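Long-range contact in fructuronate-tagaturonate epimerase UxaE from Cohnella laeviribosi in complex with 1 glycerol (Cohnella laeviribosi, PDB 6IL9), which probably interconverts fructuronate and tagaturonate by epimerisation, using a zinc-bearing TIM-barrel: residues Gln321-Leu326 / Val355-Asn360. Sequence-based numbering, arbitrary orientation.
Sequences QFEREL and VGRYTN
Glu-323 OE2 is gripped from two directions: Tyr-358 OH donates a hydrogen bond to it at 2.7 Å, and Arg-357 NH1 adds a longer salt bridge at 3.6 Å. The phenol uses the anti lone pair of OE2, and the oxygen lies in the plane of the tyrosine ring, at its edge, with the carboxylate plane turned 70° from that ring. The other oxygen, OE1, accepts a hydrogen bond from a water at 2.8 Å; this water in turn accepts from Arg-357 NH2 in the guanidinium plane, so a bridging water supplements the direct ion pair. CG of Glu-323 stands anti to the backbone N (chi1 175°) and the chain runs extended beyond it, which carries the carboxylate across to the end of helix 349-358. One guanidinium face of Arg-357 rests over Tyr-358 CE2, offset toward the rim. Further along helix 319-336, Leu-326 CD2 packs 3.9 Å from Tyr-358 CD2 and 4.3 Å from Val-355 CG2. Replacing Tyr-358 by an alanine would probably deprive Glu-323 of its closest donor and Leu-326 of its aromatic neighbour. This is helix-helix packing on the outside of the TIM barrel: helix 319-336 meets the end of helix 349-358, which a Schellman motif closes at Asn-360. Leu-354 extends the apolar seam, while Leu-326 reaches Leu-340 and Val-355 reaches Ile-342, both on barrel strand 339-342, which lies between the two helices in the chain.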
ATOM      1  N   GLN A 321      -8.632 -24.257  -6.759  1.00 20.07           N
ATOM      2  CA  GLN A 321      -7.982 -24.528  -5.484  1.00 18.68           C
ATOM      3  C   GLN A 321      -7.855 -23.254  -4.668  1.00 18.70           C
ATOM      4  O   GLN A 321      -8.050 -23.274  -3.446  1.00 17.13           O
ATOM      5  CB  GLN A 321      -6.605 -25.164  -5.701  1.00 20.98           C
ATOM      6  CG  GLN A 321      -5.908 -25.569  -4.406  1.00 28.64           C
ATOM      7  CD  GLN A 321      -6.663 -26.656  -3.650  1.00 35.68           C
ATOM      8  OE1 GLN A 321      -7.340 -27.501  -4.253  1.00 37.76           O
ATOM      9  NE2 GLN A 321      -6.551 -26.641  -2.326  1.00 36.59           N
ATOM     10  N   PHE A 322      -7.543 -22.132  -5.328  1.00 17.38           N
ATOM     11  CA  PHE A 322      -7.523 -20.860  -4.618  1.00 17.50           C
ATOM     12  C   PHE A 322      -8.865 -20.599  -3.944  1.00 16.94           C
ATOM     13  O   PHE A 322      -8.909 -20.174  -2.783  1.00 15.15           O
ATOM     14  CB  PHE A 322      -7.173 -19.708  -5.566  1.00 14.50           C
ATOM     15  CG  PHE A 322      -7.323 -18.351  -4.934  1.00 15.02           C
ATOM     16  CD1 PHE A 322      -6.312 -17.832  -4.133  1.00 14.92           C
ATOM     17  CD2 PHE A 322      -8.479 -17.605  -5.125  1.00 18.10           C
ATOM     18  CE1 PHE A 322      -6.450 -16.584  -3.529  1.00 15.66           C
ATOM     19  CE2 PHE A 322      -8.631 -16.360  -4.519  1.00 15.62           C
ATOM     20  CZ  PHE A 322      -7.601 -15.852  -3.720  1.00 15.21           C
ATOM     21  N   GLU A 323      -9.972 -20.867  -4.654  1.00 15.29           N
ATOM     22  CA  GLU A 323     -11.291 -20.608  -4.084  1.00 16.13           C
ATOM     23  C   GLU A 323     -11.555 -21.511  -2.883  1.00 16.03           C
ATOM     24  O   GLU A 323     -12.065 -21.051  -1.852  1.00 14.39           O
ATOM     25  CB  GLU A 323     -12.388 -20.794  -5.142  1.00 16.13           C
ATOM     26  CG  GLU A 323     -13.802 -20.658  -4.542  1.00 16.89           C
ATOM     27  CD  GLU A 323     -14.918 -20.687  -5.587  1.00 20.70           C
ATOM     28  OE1 GLU A 323     -14.606 -20.838  -6.783  1.00 20.61           O
ATOM     29  OE2 GLU A 323     -16.105 -20.556  -5.203  1.00 20.48           O
ATOM     30  N   ARG A 324     -11.194 -22.792  -2.986  1.00 15.03           N
ATOM     31  CA  ARG A 324     -11.454 -23.708  -1.874  1.00 17.08           C
ATOM     32  C   ARG A 324     -10.711 -23.279  -0.616  1.00 17.56           C
ATOM     33  O   ARG A 324     -11.273 -23.322   0.487  1.00 17.63           O
ATOM     34  CB  ARG A 324     -11.067 -25.138  -2.252  1.00 20.78           C
ATOM     35  CG  ARG A 324     -12.046 -25.797  -3.209  1.00 22.66           C
ATOM     36  CD  ARG A 324     -11.750 -27.284  -3.356  1.00 31.26           C
ATOM     37  NE  ARG A 324     -10.523 -27.525  -4.106  1.00 32.98           N
ATOM     38  CZ  ARG A 324     -10.456 -27.570  -5.435  1.00 29.67           C
ATOM     39  NH1 ARG A 324     -11.552 -27.394  -6.166  1.00 33.92           N
ATOM     40  NH2 ARG A 324      -9.296 -27.803  -6.034  1.00 32.95           N
ATOM     41  N   GLU A 325      -9.458 -22.855  -0.758  1.00 13.99           N
ATOM     42  CA  GLU A 325      -8.699 -22.396   0.400  1.00 14.68           C
ATOM     43  C   GLU A 325      -9.198 -21.043   0.887  1.00 17.44           C
ATOM     44  O   GLU A 325      -9.280 -20.812   2.102  1.00 16.51           O
ATOM     45  CB  GLU A 325      -7.208 -22.350   0.071  1.00 19.30           C
ATOM     46  CG  GLU A 325      -6.711 -23.738  -0.317  1.00 20.48           C
ATOM     47  CD  GLU A 325      -5.242 -23.960  -0.077  1.00 30.70           C
ATOM     48  OE1 GLU A 325      -4.551 -23.011   0.345  1.00 30.45           O
ATOM     49  OE2 GLU A 325      -4.788 -25.105  -0.314  1.00 33.35           O
ATOM     50  N   LEU A 326      -9.548 -20.141  -0.041  1.00 17.22           N
ATOM     51  CA  LEU A 326     -10.092 -18.847   0.366  1.00 14.42           C
ATOM     52  C   LEU A 326     -11.337 -19.022   1.226  1.00 16.55           C
ATOM     53  O   LEU A 326     -11.538 -18.289   2.199  1.00 16.31           O
ATOM     54  CB  LEU A 326     -10.401 -17.987  -0.863  1.00 14.93           C
ATOM     55  CG  LEU A 326     -11.184 -16.695  -0.610  1.00 16.11           C
ATOM     56  CD1 LEU A 326     -10.319 -15.737   0.190  1.00 18.71           C
ATOM     57  CD2 LEU A 326     -11.629 -16.048  -1.921  1.00 16.83           C
ATOM     58  N   VAL A 355     -12.855 -12.818  -3.681  1.00 14.07           N
ATOM     59  CA  VAL A 355     -12.514 -12.194  -2.404  1.00 12.85           C
ATOM     60  C   VAL A 355     -13.718 -11.439  -1.858  1.00 15.32           C
ATOM     61  O   VAL A 355     -14.061 -11.555  -0.677  1.00 15.08           O
ATOM     62  CB  VAL A 355     -11.293 -11.273  -2.556  1.00 14.16           C
ATOM     63  CG1 VAL A 355     -11.142 -10.379  -1.325  1.00 13.64           C
ATOM     64  CG2 VAL A 355     -10.035 -12.124  -2.752  1.00 13.79           C
ATOM     65  N   GLY A 356     -14.381 -10.665  -2.716  1.00 15.42           N
ATOM     66  CA  GLY A 356     -15.540  -9.913  -2.270  1.00 15.77           C
ATOM     67  C   GLY A 356     -16.654 -10.817  -1.778  1.00 16.43           C
ATOM     68  O   GLY A 356     -17.285 -10.540  -0.756  1.00 16.83           O
ATOM     69  N   ARG A 357     -16.898 -11.918  -2.489  1.00 14.90           N
ATOM     70  CA  ARG A 357     -17.984 -12.813  -2.114  1.00 14.53           C
ATOM     71  C   ARG A 357     -17.692 -13.524  -0.795  1.00 14.83           C
ATOM     72  O   ARG A 357     -18.539 -13.549   0.103  1.00 17.07           O
ATOM     73  CB  ARG A 357     -18.237 -13.825  -3.233  1.00 19.81           C
ATOM     74  CG  ARG A 357     -19.562 -14.540  -3.094  1.00 28.11           C
ATOM     75  CD  ARG A 357     -19.475 -16.014  -3.428  1.00 31.96           C
ATOM     76  NE  ARG A 357     -18.843 -16.284  -4.715  1.00 29.98           N
ATOM     77  CZ  ARG A 357     -18.623 -17.512  -5.179  1.00 37.12           C
ATOM     78  NH1 ARG A 357     -19.004 -18.564  -4.460  1.00 36.75           N
ATOM     79  NH2 ARG A 357     -18.034 -17.694  -6.356  1.00 33.53           N
ATOM     80  N   TYR A 358     -16.499 -14.103  -0.650  1.00 14.22           N
ATOM     81  CA  TYR A 358     -16.254 -14.918   0.533  1.00 14.61           C
ATOM     82  C   TYR A 358     -16.024 -14.099   1.797  1.00 16.62           C
ATOM     83  O   TYR A 358     -16.251 -14.624   2.894  1.00 17.16           O
ATOM     84  CB  TYR A 358     -15.076 -15.856   0.283  1.00 14.48           C
ATOM     85  CG  TYR A 358     -15.510 -17.073  -0.504  1.00 14.11           C
ATOM     86  CD1 TYR A 358     -16.068 -18.169   0.145  1.00 17.21           C
ATOM     87  CD2 TYR A 358     -15.380 -17.119  -1.891  1.00 17.54           C
ATOM     88  CE1 TYR A 358     -16.487 -19.292  -0.565  1.00 17.95           C
ATOM     89  CE2 TYR A 358     -15.796 -18.237  -2.612  1.00 17.56           C
ATOM     90  CZ  TYR A 358     -16.349 -19.321  -1.934  1.00 20.68           C
ATOM     91  OH  TYR A 358     -16.766 -20.442  -2.629  1.00 19.28           O
ATOM     92  N   THR A 359     -15.595 -12.838   1.677  1.00 15.72           N
ATOM     93  CA  THR A 359     -15.440 -11.948   2.829  1.00 16.89           C
ATOM     94  C   THR A 359     -16.673 -11.080   3.061  1.00 17.18           C
ATOM     95  O   THR A 359     -16.676 -10.262   3.993  1.00 15.49           O
ATOM     96  CB  THR A 359     -14.210 -11.035   2.666  1.00 15.72           C
ATOM     97  OG1 THR A 359     -14.420 -10.118   1.578  1.00 15.43           O
ATOM     98  CG2 THR A 359     -12.941 -11.843   2.420  1.00 16.15           C
ATOM     99  N   ASN A 360     -17.718 -11.249   2.250  1.00 16.52           N
ATOM    100  CA  ASN A 360     -18.910 -10.400   2.323  1.00 18.11           C
ATOM    101  C   ASN A 360     -18.522  -8.928   2.262  1.00 17.45           C
ATOM    102  O   ASN A 360     -19.084  -8.078   2.959  1.00 18.43           O
ATOM    103  CB  ASN A 360     -19.731 -10.716   3.580  1.00 20.86           C
ATOM    104  CG  ASN A 360     -21.131 -10.132   3.535  1.00 30.13           C
ATOM    105  OD1 ASN A 360     -21.685  -9.882   2.461  1.00 30.86           O
ATOM    106  ND2 ASN A 360     -21.717  -9.922   4.711  1.00 30.34           N
TER
HETATM  107  O   HOH W   1     -16.597 -19.702  -8.454  1.00 34.25           O